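Local coordinates for protein beta-phenylalanine aminotransferase (Variovorax paradoxus, PDB 4AO9) that probably catalyses pyridoxal-5'-phosphate-dependent transfer of the amino group of beta-phenylalanine to a keto acid acceptor, as a class-III aminotransferase, at residues H23-F37 with D397-N410. Numbering follows the deposited sequence.
Sequences HAAIDQALADAYRRF and DGRLRQLLFFHLLN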
ATOM      1  N   HIS A  23      -4.698  -8.072 -42.641  1.00 33.09           N
ATOM      2  CA  HIS A  23      -4.166  -8.757 -41.462  1.00 32.43           C
ATOM      3  C   HIS A  23      -2.656  -8.966 -41.579  1.00 32.07           C
ATOM      4  O   HIS A  23      -1.904  -8.660 -40.645  1.00 31.65           O
ATOM      5  CB  HIS A  23      -4.871 -10.098 -41.245  1.00 32.69           C
ATOM      6  CG  HIS A  23      -4.561 -10.737 -39.925  1.00 33.17           C
ATOM      7  ND1 HIS A  23      -3.443 -11.515 -39.717  1.00 34.14           N
ATOM      8  CD2 HIS A  23      -5.227 -10.714 -38.747  1.00 33.37           C
ATOM      9  CE1 HIS A  23      -3.431 -11.942 -38.467  1.00 33.56           C
ATOM     10  NE2 HIS A  23      -4.502 -11.469 -37.856  1.00 33.64           N
ATOM     11  N   ALA A  24      -2.222  -9.473 -42.734  1.00 31.56           N
ATOM     12  CA  ALA A  24      -0.801  -9.695 -43.010  1.00 30.80           C
ATOM     13  C   ALA A  24      -0.011  -8.385 -42.994  1.00 30.02           C
ATOM     14  O   ALA A  24       1.093  -8.324 -42.438  1.00 29.91           O
ATOM     15  CB  ALA A  24      -0.620 -10.421 -44.343  1.00 31.47           C
ATOM     16  N   ALA A  25      -0.595  -7.342 -43.585  1.00 29.16           N
ATOM     17  CA  ALA A  25       0.014  -6.012 -43.646  1.00 28.25           C
ATOM     18  C   ALA A  25       0.174  -5.376 -42.259  1.00 27.22           C
ATOM     19  O   ALA A  25       1.148  -4.660 -42.005  1.00 26.85           O
ATOM     20  CB  ALA A  25      -0.795  -5.105 -44.559  1.00 28.39           C
ATOM     21  N   ILE A  26      -0.786  -5.632 -41.375  1.00 26.30           N
ATOM     22  CA  ILE A  26      -0.697  -5.149 -39.994  1.00 25.31           C
ATOM     23  C   ILE A  26       0.433  -5.876 -39.247  1.00 25.46           C
ATOM     24  O   ILE A  26       1.213  -5.240 -38.529  1.00 24.46           O
ATOM     25  CB  ILE A  26      -2.051  -5.252 -39.244  1.00 24.88           C
ATOM     26  CG1 ILE A  26      -3.067  -4.276 -39.842  1.00 24.58           C
ATOM     27  CG2 ILE A  26      -1.877  -4.937 -37.757  1.00 23.97           C
ATOM     28  CD1 ILE A  26      -4.516  -4.535 -39.417  1.00 23.85           C
ATOM     29  N   ASP A  27       0.524  -7.195 -39.431  1.00 25.70           N
ATOM     30  CA  ASP A  27       1.627  -7.983 -38.863  1.00 26.08           C
ATOM     31  C   ASP A  27       2.982  -7.447 -39.328  1.00 26.06           C
ATOM     32  O   ASP A  27       3.906  -7.308 -38.523  1.00 25.59           O
ATOM     33  CB  ASP A  27       1.503  -9.470 -39.227  1.00 26.58           C
ATOM     34  CG  ASP A  27       0.500 -10.219 -38.357  1.00 27.71           C
ATOM     35  OD1 ASP A  27       0.095  -9.703 -37.291  1.00 28.81           O
ATOM     36  OD2 ASP A  27       0.120 -11.349 -38.740  1.00 29.42           O
ATOM     37  N   GLN A  28       3.087  -7.145 -40.625  1.00 26.39           N
ATOM     38  CA  GLN A  28       4.305  -6.589 -41.219  1.00 26.55           C
ATOM     39  C   GLN A  28       4.664  -5.226 -40.627  1.00 25.65           C
ATOM     40  O   GLN A  28       5.814  -4.997 -40.255  1.00 25.29           O
ATOM     41  CB  GLN A  28       4.171  -6.473 -42.745  1.00 27.54           C
ATOM     42  CG  GLN A  28       4.051  -7.807 -43.487  1.00 30.46           C
ATOM     43  CD  GLN A  28       3.548  -7.648 -44.924  1.00 34.35           C
ATOM     44  OE1 GLN A  28       4.069  -6.839 -45.700  1.00 36.11           O
ATOM     45  NE2 GLN A  28       2.534  -8.434 -45.286  1.00 35.00           N
ATOM     46  N   ALA A  29       3.676  -4.332 -40.541  1.00 24.63           N
ATOM     47  CA  ALA A  29       3.883  -2.988 -40.001  1.00 23.57           C
ATOM     48  C   ALA A  29       4.327  -3.044 -38.541  1.00 22.67           C
ATOM     49  O   ALA A  29       5.167  -2.248 -38.110  1.00 22.54           O
ATOM     50  CB  ALA A  29       2.618  -2.149 -40.139  1.00 23.44           C
ATOM     51  N   LEU A  30       3.765  -3.990 -37.790  1.00 22.13           N
ATOM     52  CA  LEU A  30       4.132  -4.163 -36.385  1.00 21.20           C
ATOM     53  C   LEU A  30       5.556  -4.695 -36.224  1.00 21.19           C
ATOM     54  O   LEU A  30       6.300  -4.219 -35.358  1.00 20.40           O
ATOM     55  CB  LEU A  30       3.126  -5.055 -35.648  1.00 21.14           C
ATOM     56  CG  LEU A  30       3.259  -5.066 -34.120  1.00 20.93           C
ATOM     57  CD1 LEU A  30       3.097  -3.659 -33.555  1.00 20.35           C
ATOM     58  CD2 LEU A  30       2.231  -6.004 -33.508  1.00 22.20           C
ATOM     59  N   ALA A  31       5.931  -5.667 -37.059  1.00 21.19           N
ATOM     60  CA  ALA A  31       7.295  -6.208 -37.055  1.00 21.21           C
ATOM     61  C   ALA A  31       8.306  -5.092 -37.317  1.00 21.27           C
ATOM     62  O   ALA A  31       9.350  -5.012 -36.657  1.00 21.05           O
ATOM     63  CB  ALA A  31       7.438  -7.321 -38.097  1.00 21.65           C
ATOM     64  N   ASP A  32       7.975  -4.228 -38.273  1.00 21.44           N
ATOM     65  CA  ASP A  32       8.783  -3.064 -38.600  1.00 21.60           C
ATOM     66  C   ASP A  32       8.893  -2.096 -37.408  1.00 20.66           C
ATOM     67  O   ASP A  32       9.980  -1.621 -37.090  1.00 20.73           O
ATOM     68  CB  ASP A  32       8.206  -2.364 -39.841  1.00 22.57           C
ATOM     69  CG  ASP A  32       8.968  -1.116 -40.211  1.00 24.49           C
ATOM     70  OD1 ASP A  32      10.127  -1.235 -40.672  1.00 29.07           O
ATOM     71  OD2 ASP A  32       8.408  -0.014 -40.044  1.00 28.59           O
ATOM     72  N   ALA A  33       7.768  -1.822 -36.745  1.00 19.49           N
ATOM     73  CA  ALA A  33       7.761  -0.927 -35.582  1.00 18.44           C
ATOM     74  C   ALA A  33       8.628  -1.469 -34.441  1.00 17.85           C
ATOM     75  O   ALA A  33       9.384  -0.712 -33.812  1.00 17.14           O
ATOM     76  CB  ALA A  33       6.334  -0.669 -35.107  1.00 18.17           C
ATOM     77  N   TYR A  34       8.523  -2.776 -34.193  1.00 17.66           N
ATOM     78  CA  TYR A  34       9.352  -3.441 -33.180  1.00 17.54           C
ATOM     79  C   TYR A  34      10.838  -3.257 -33.490  1.00 18.13           C
ATOM     80  O   TYR A  34      11.627  -2.920 -32.606  1.00 18.22           O
ATOM     81  CB  TYR A  34       9.038  -4.935 -33.085  1.00 17.58           C
ATOM     82  CG  TYR A  34       7.869  -5.343 -32.195  1.00 16.83           C
ATOM     83  CD1 TYR A  34       6.714  -4.565 -32.092  1.00 18.37           C
ATOM     84  CD2 TYR A  34       7.911  -6.551 -31.493  1.00 18.10           C
ATOM     85  CE1 TYR A  34       5.637  -4.974 -31.291  1.00 17.82           C
ATOM     86  CE2 TYR A  34       6.852  -6.967 -30.693  1.00 18.06           C
ATOM     87  CZ  TYR A  34       5.711  -6.180 -30.603  1.00 18.02           C
ATOM     88  OH  TYR A  34       4.665  -6.607 -29.813  1.00 20.41           O
ATOM     89  N   ARG A  35      11.216  -3.466 -34.752  1.00 18.52           N
ATOM     90  CA  ARG A  35      12.622  -3.345 -35.136  1.00 18.93           C
ATOM     91  C   ARG A  35      13.156  -1.931 -34.948  1.00 18.35           C
ATOM     92  O   ARG A  35      14.242  -1.742 -34.390  1.00 18.42           O
ATOM     93  CB  ARG A  35      12.855  -3.800 -36.582  1.00 20.00           C
ATOM     94  CG  ARG A  35      14.333  -3.781 -36.966  1.00 22.06           C
ATOM     95  CD  ARG A  35      14.567  -3.872 -38.467  1.00 26.06           C
ATOM     96  NE  ARG A  35      13.971  -2.776 -39.233  1.00 28.51           N
ATOM     97  CZ  ARG A  35      14.394  -1.512 -39.224  1.00 30.62           C
ATOM     98  NH1 ARG A  35      15.413  -1.138 -38.456  1.00 32.30           N
ATOM     99  NH2 ARG A  35      13.772  -0.610 -39.975  1.00 31.27           N
ATOM    100  N   ARG A  36      12.404  -0.942 -35.426  1.00 17.94           N
ATOM    101  CA  ARG A  36      12.816   0.452 -35.316  1.00 17.85           C
ATOM    102  C   ARG A  36      12.917   0.876 -33.845  1.00 16.68           C
ATOM    103  O   ARG A  36      13.879   1.538 -33.448  1.00 16.79           O
ATOM    104  CB  ARG A  36      11.867   1.366 -36.098  1.00 18.51           C
ATOM    105  CG  ARG A  36      12.084   1.335 -37.616  1.00 21.22           C
ATOM    106  CD  ARG A  36      11.222   2.367 -38.350  1.00 25.18           C
ATOM    107  NE  ARG A  36       9.830   1.933 -38.496  1.00 29.06           N
ATOM    108  CZ  ARG A  36       8.825   2.326 -37.716  1.00 30.41           C
ATOM    109  NH1 ARG A  36       9.041   3.176 -36.714  1.00 31.73           N
ATOM    110  NH2 ARG A  36       7.598   1.867 -37.935  1.00 30.29           N
ATOM    111  N   PHE A  37      11.929   0.470 -33.051  1.00 16.23           N
ATOM    112  CA  PHE A  37      11.931   0.732 -31.612  1.00 15.21           C
ATOM    113  C   PHE A  37      13.161   0.110 -30.944  1.00 15.47           C
ATOM    114  O   PHE A  37      13.864   0.774 -30.171  1.00 15.08           O
ATOM    115  CB  PHE A  37      10.625   0.208 -31.002  1.00 14.54           C
ATOM    116  CG  PHE A  37      10.589   0.238 -29.491  1.00 13.32           C
ATOM    117  CD1 PHE A  37      10.166   1.378 -28.814  1.00 13.99           C
ATOM    118  CD2 PHE A  37      10.985  -0.874 -28.762  1.00 14.48           C
ATOM    119  CE1 PHE A  37      10.136   1.405 -27.418  1.00 12.57           C
ATOM    120  CE2 PHE A  37      10.965  -0.857 -27.369  1.00 13.49           C
ATOM    121  CZ  PHE A  37      10.532   0.286 -26.699  1.00 14.29           C
ATOM    122  N   ASP A 397      -8.712  -4.849 -32.415  1.00 21.64           N
ATOM    123  CA  ASP A 397      -7.410  -5.389 -32.794  1.00 20.79           C
ATOM    124  C   ASP A 397      -6.315  -4.734 -31.959  1.00 20.01           C
ATOM    125  O   ASP A 397      -5.975  -3.568 -32.154  1.00 19.79           O
ATOM    126  CB  ASP A 397      -7.177  -5.147 -34.294  1.00 20.76           C
ATOM    127  CG  ASP A 397      -5.911  -5.817 -34.831  1.00 21.06           C
ATOM    128  OD1 ASP A 397      -5.117  -6.397 -34.056  1.00 20.59           O
ATOM    129  OD2 ASP A 397      -5.714  -5.750 -36.065  1.00 22.13           O
ATOM    130  N   GLY A 398      -5.751  -5.505 -31.035  1.00 19.07           N
ATOM    131  CA  GLY A 398      -4.700  -5.009 -30.155  1.00 18.17           C
ATOM    132  C   GLY A 398      -3.464  -4.505 -30.877  1.00 17.67           C
ATOM    133  O   GLY A 398      -2.722  -3.679 -30.339  1.00 17.79           O
ATOM    134  N   ARG A 399      -3.237  -4.987 -32.100  1.00 17.54           N
ATOM    135  CA  ARG A 399      -2.049  -4.611 -32.858  1.00 17.24           C
ATOM    136  C   ARG A 399      -2.123  -3.144 -33.266  1.00 16.67           C
ATOM    137  O   ARG A 399      -1.097  -2.492 -33.435  1.00 16.76           O
ATOM    138  CB  ARG A 399      -1.865  -5.501 -34.098  1.00 17.47           C
ATOM    139  CG  ARG A 399      -1.645  -6.982 -33.788  1.00 18.67           C
ATOM    140  CD  ARG A 399      -1.737  -7.839 -35.062  1.00 20.39           C
ATOM    141  NE  ARG A 399      -3.042  -7.712 -35.711  1.00 21.93           N
ATOM    142  CZ  ARG A 399      -3.303  -8.040 -36.975  1.00 23.33           C
ATOM    143  NH1 ARG A 399      -2.351  -8.520 -37.766  1.00 24.28           N
ATOM    144  NH2 ARG A 399      -4.528  -7.869 -37.456  1.00 22.63           N
ATOM    145  N   LEU A 400      -3.345  -2.637 -33.425  1.00 16.24           N
ATOM    146  CA  LEU A 400      -3.561  -1.243 -33.787  1.00 15.78           C
ATOM    147  C   LEU A 400      -3.187  -0.296 -32.650  1.00 15.04           C
ATOM    148  O   LEU A 400      -2.609   0.760 -32.892  1.00 14.61           O
ATOM    149  CB  LEU A 400      -5.009  -1.008 -34.250  1.00 16.09           C
ATOM    150  CG  LEU A 400      -5.454  -1.790 -35.488  1.00 17.11           C
ATOM    151  CD1 LEU A 400      -6.910  -1.508 -35.792  1.00 17.27           C
ATOM    152  CD2 LEU A 400      -4.580  -1.462 -36.696  1.00 17.60           C
ATOM    153  N   ARG A 401      -3.521  -0.675 -31.416  1.00 14.46           N
ATOM    154  CA  ARG A 401      -3.076   0.078 -30.240  1.00 13.99           C
ATOM    155  C   ARG A 401      -1.548   0.134 -30.165  1.00 13.49           C
ATOM    156  O   ARG A 401      -0.975   1.171 -29.822  1.00 12.28           O
ATOM    157  CB  ARG A 401      -3.639  -0.534 -28.951  1.00 14.27           C
ATOM    158  CG  ARG A 401      -5.163  -0.468 -28.832  1.00 17.71           C
ATOM    159  CD  ARG A 401      -5.583  -0.643 -27.373  1.00 20.46           C
ATOM    160  NE  ARG A 401      -6.774   0.140 -27.018  1.00 24.96           N
ATOM    161  CZ  ARG A 401      -7.378   0.066 -25.833  1.00 24.93           C
ATOM    162  NH1 ARG A 401      -6.913  -0.744 -24.885  1.00 26.04           N
ATOM    163  NH2 ARG A 401      -8.443   0.804 -25.584  1.00 25.95           N
ATOM    164  N   GLN A 402      -0.894  -0.980 -30.500  1.00 13.20           N
ATOM    165  CA  GLN A 402       0.575  -1.014 -30.496  1.00 13.47           C
ATOM    166  C   GLN A 402       1.140  -0.086 -31.568  1.00 13.50           C
ATOM    167  O   GLN A 402       2.061   0.692 -31.306  1.00 13.41           O
ATOM    168  CB  GLN A 402       1.105  -2.434 -30.685  1.00 13.44           C
ATOM    169  CG  GLN A 402       0.739  -3.403 -29.584  1.00 14.68           C
ATOM    170  CD  GLN A 402       1.385  -4.749 -29.793  1.00 16.20           C
ATOM    171  OE1 GLN A 402       2.605  -4.900 -29.640  1.00 18.15           O
ATOM    172  NE2 GLN A 402       0.580  -5.738 -30.146  1.00 18.49           N
ATOM    173  N   LEU A 403       0.583  -0.155 -32.776  1.00 14.00           N
ATOM    174  CA  LEU A 403       1.035   0.720 -33.856  1.00 14.44           C
ATOM    175  C   LEU A 403       0.902   2.195 -33.477  1.00 13.88           C
ATOM    176  O   LEU A 403       1.813   2.983 -33.723  1.00 13.74           O
ATOM    177  CB  LEU A 403       0.309   0.402 -35.180  1.00 15.02           C
ATOM    178  CG  LEU A 403       0.656  -0.957 -35.821  1.00 16.61           C
ATOM    179  CD1 LEU A 403      -0.252  -1.282 -37.009  1.00 16.82           C
ATOM    180  CD2 LEU A 403       2.112  -1.033 -36.263  1.00 17.00           C
ATOM    181  N   LEU A 404      -0.220   2.554 -32.848  1.00 13.43           N
ATOM    182  CA  LEU A 404      -0.422   3.918 -32.337  1.00 13.01           C
ATOM    183  C   LEU A 404       0.644   4.321 -31.321  1.00 12.84           C
ATOM    184  O   LEU A 404       1.237   5.399 -31.426  1.00 12.84           O
ATOM    185  CB  LEU A 404      -1.816   4.067 -31.704  1.00 12.66           C
ATOM    186  CG  LEU A 404      -2.112   5.445 -31.089  1.00 12.46           C
ATOM    187  CD1 LEU A 404      -2.043   6.579 -32.122  1.00 14.28           C
ATOM    188  CD2 LEU A 404      -3.484   5.415 -30.440  1.00 13.21           C
ATOM    189  N   PHE A 405       0.877   3.442 -30.345  1.00 12.52           N
ATOM    190  CA  PHE A 405       1.875   3.672 -29.304  1.00 12.52           C
ATOM    191  C   PHE A 405       3.261   3.962 -29.887  1.00 12.58           C
ATOM    192  O   PHE A 405       3.900   4.947 -29.515  1.00 12.26           O
ATOM    193  CB  PHE A 405       1.935   2.475 -28.339  1.00 12.92           C
ATOM    194  CG  PHE A 405       3.040   2.574 -27.329  1.00 12.68           C
ATOM    195  CD1 PHE A 405       2.892   3.372 -26.191  1.00 14.27           C
ATOM    196  CD2 PHE A 405       4.243   1.897 -27.530  1.00 14.19           C
ATOM    197  CE1 PHE A 405       3.924   3.485 -25.262  1.00 13.93           C
ATOM    198  CE2 PHE A 405       5.285   2.005 -26.599  1.00 14.83           C
ATOM    199  CZ  PHE A 405       5.120   2.805 -25.468  1.00 15.14           C
ATOM    200  N   PHE A 406       3.710   3.112 -30.811  1.00 12.64           N
ATOM    201  CA  PHE A 406       5.032   3.289 -31.420  1.00 13.29           C
ATOM    202  C   PHE A 406       5.104   4.522 -32.312  1.00 13.06           C
ATOM    203  O   PHE A 406       6.114   5.232 -32.316  1.00 13.31           O
ATOM    204  CB  PHE A 406       5.463   2.031 -32.184  1.00 14.22           C
ATOM    205  CG  PHE A 406       5.741   0.851 -31.295  1.00 14.11           C
ATOM    206  CD1 PHE A 406       6.807   0.879 -30.392  1.00 13.96           C
ATOM    207  CD2 PHE A 406       4.945  -0.293 -31.354  1.00 15.11           C
ATOM    208  CE1 PHE A 406       7.058  -0.201 -29.560  1.00 15.43           C
ATOM    209  CE2 PHE A 406       5.190  -1.378 -30.520  1.00 16.30           C
ATOM    210  CZ  PHE A 406       6.254  -1.331 -29.623  1.00 15.98           C
ATOM    211  N   HIS A 407       4.016   4.794 -33.033  1.00 13.64           N
ATOM    212  CA  HIS A 407       3.914   6.015 -33.812  1.00 13.96           C
ATOM    213  C   HIS A 407       4.073   7.249 -32.925  1.00 13.68           C
ATOM    214  O   HIS A 407       4.808   8.169 -33.270  1.00 14.53           O
ATOM    215  CB  HIS A 407       2.586   6.086 -34.581  1.00 14.23           C
ATOM    216  CG  HIS A 407       2.367   7.399 -35.263  1.00 14.84           C
ATOM    217  ND1 HIS A 407       2.994   7.734 -36.445  1.00 16.85           N
ATOM    218  CD2 HIS A 407       1.628   8.477 -34.908  1.00 15.81           C
ATOM    219  CE1 HIS A 407       2.637   8.956 -36.795  1.00 17.41           C
ATOM    220  NE2 HIS A 407       1.806   9.428 -35.884  1.00 16.98           N
ATOM    221  N   LEU A 408       3.386   7.261 -31.781  1.00 13.21           N
ATOM    222  CA  LEU A 408       3.464   8.407 -30.885  1.00 13.03           C
ATOM    223  C   LEU A 408       4.884   8.592 -30.364  1.00 13.11           C
ATOM    224  O   LEU A 408       5.379   9.716 -30.307  1.00 13.44           O
ATOM    225  CB  LEU A 408       2.428   8.300 -29.751  1.00 12.33           C
ATOM    226  CG  LEU A 408       0.977   8.519 -30.201  1.00 12.10           C
ATOM    227  CD1 LEU A 408       0.033   8.132 -29.067  1.00 12.10           C
ATOM    228  CD2 LEU A 408       0.733   9.958 -30.650  1.00 13.22           C
ATOM    229  N   LEU A 409       5.563   7.493 -30.034  1.00 13.06           N
ATOM    230  CA  LEU A 409       6.979   7.594 -29.655  1.00 13.57           C
ATOM    231  C   LEU A 409       7.796   8.273 -30.751  1.00 14.20           C
ATOM    232  O   LEU A 409       8.621   9.131 -30.452  1.00 14.28           O
ATOM    233  CB  LEU A 409       7.593   6.230 -29.320  1.00 13.69           C
ATOM    234  CG  LEU A 409       7.102   5.499 -28.066  1.00 12.80           C
ATOM    235  CD1 LEU A 409       7.835   4.172 -27.929  1.00 14.35           C
ATOM    236  CD2 LEU A 409       7.294   6.334 -26.801  1.00 12.44           C
ATOM    237  N   ASN A 410       7.556   7.892 -32.009  1.00 15.18           N
ATOM    238  CA  ASN A 410       8.249   8.520 -33.151  1.00 16.09           C
ATOM    239  C   ASN A 410       7.982  10.023 -33.256  1.00 16.70           C
ATOM    240  O   ASN A 410       8.827  10.783 -33.751  1.00 17.48           O
ATOM    241  CB  ASN A 410       7.836   7.868 -34.476  1.00 17.08           C
ATOM    242  CG  ASN A 410       8.241   6.407 -34.587  1.00 18.70           C
ATOM    243  OD1 ASN A 410       7.609   5.648 -35.336  1.00 23.20           O
ATOM    244  ND2 ASN A 410       9.279   6.007 -33.879  1.00 20.62           N
TER
HETATM  245  O   HOH W   1       6.701   3.085 -35.426  1.00 23.86           O
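Helices 23-37 and 398-410 run side by side, L30 next to L403, with axes 10.0 Å apart at closest approach and N-to-C directions 36° apart. The packing is knobs-into-holes: L403 fits among I26, A29, L30 and A33, and L30 among R399, Q402, L403 and F406. At one end R399 reaches across to the start of the first helix. Its NH1 donates to H23 O (2.9 Å) and, in a salt bridge, to D27 OD1 (2.8 Å), which it meets from above the carboxylate plane. I26 CG2 lies over the centre of one guanidinium face, and the H23 ring lies over the opposite face, tilted 37° to it. A bend at chi3 (-60°) turns the guanidinium back on D397, the N-cap residue, which it grips side-on through NE and NH2. A methionine in place of R399 would probably leave the carboxylates of D27 and D397 without their shared positive partner. Midway, Y34 OH donates to Q402 OE1 in the carbonyl plane (2.7 Å). At the other end F406 meets F37 in an offset edge-to-face pair, CE1 3.6 Å from F37 CG, and L409 CD1 meets the F37 ring edge. A water bridges R36 NH1 and N410 OD1. The contact thus joins the N-terminal helix 23-40 to one side of helix 398-410, whose L404 and L408 pack on helix 429-445, while R401 touches strand 377-381.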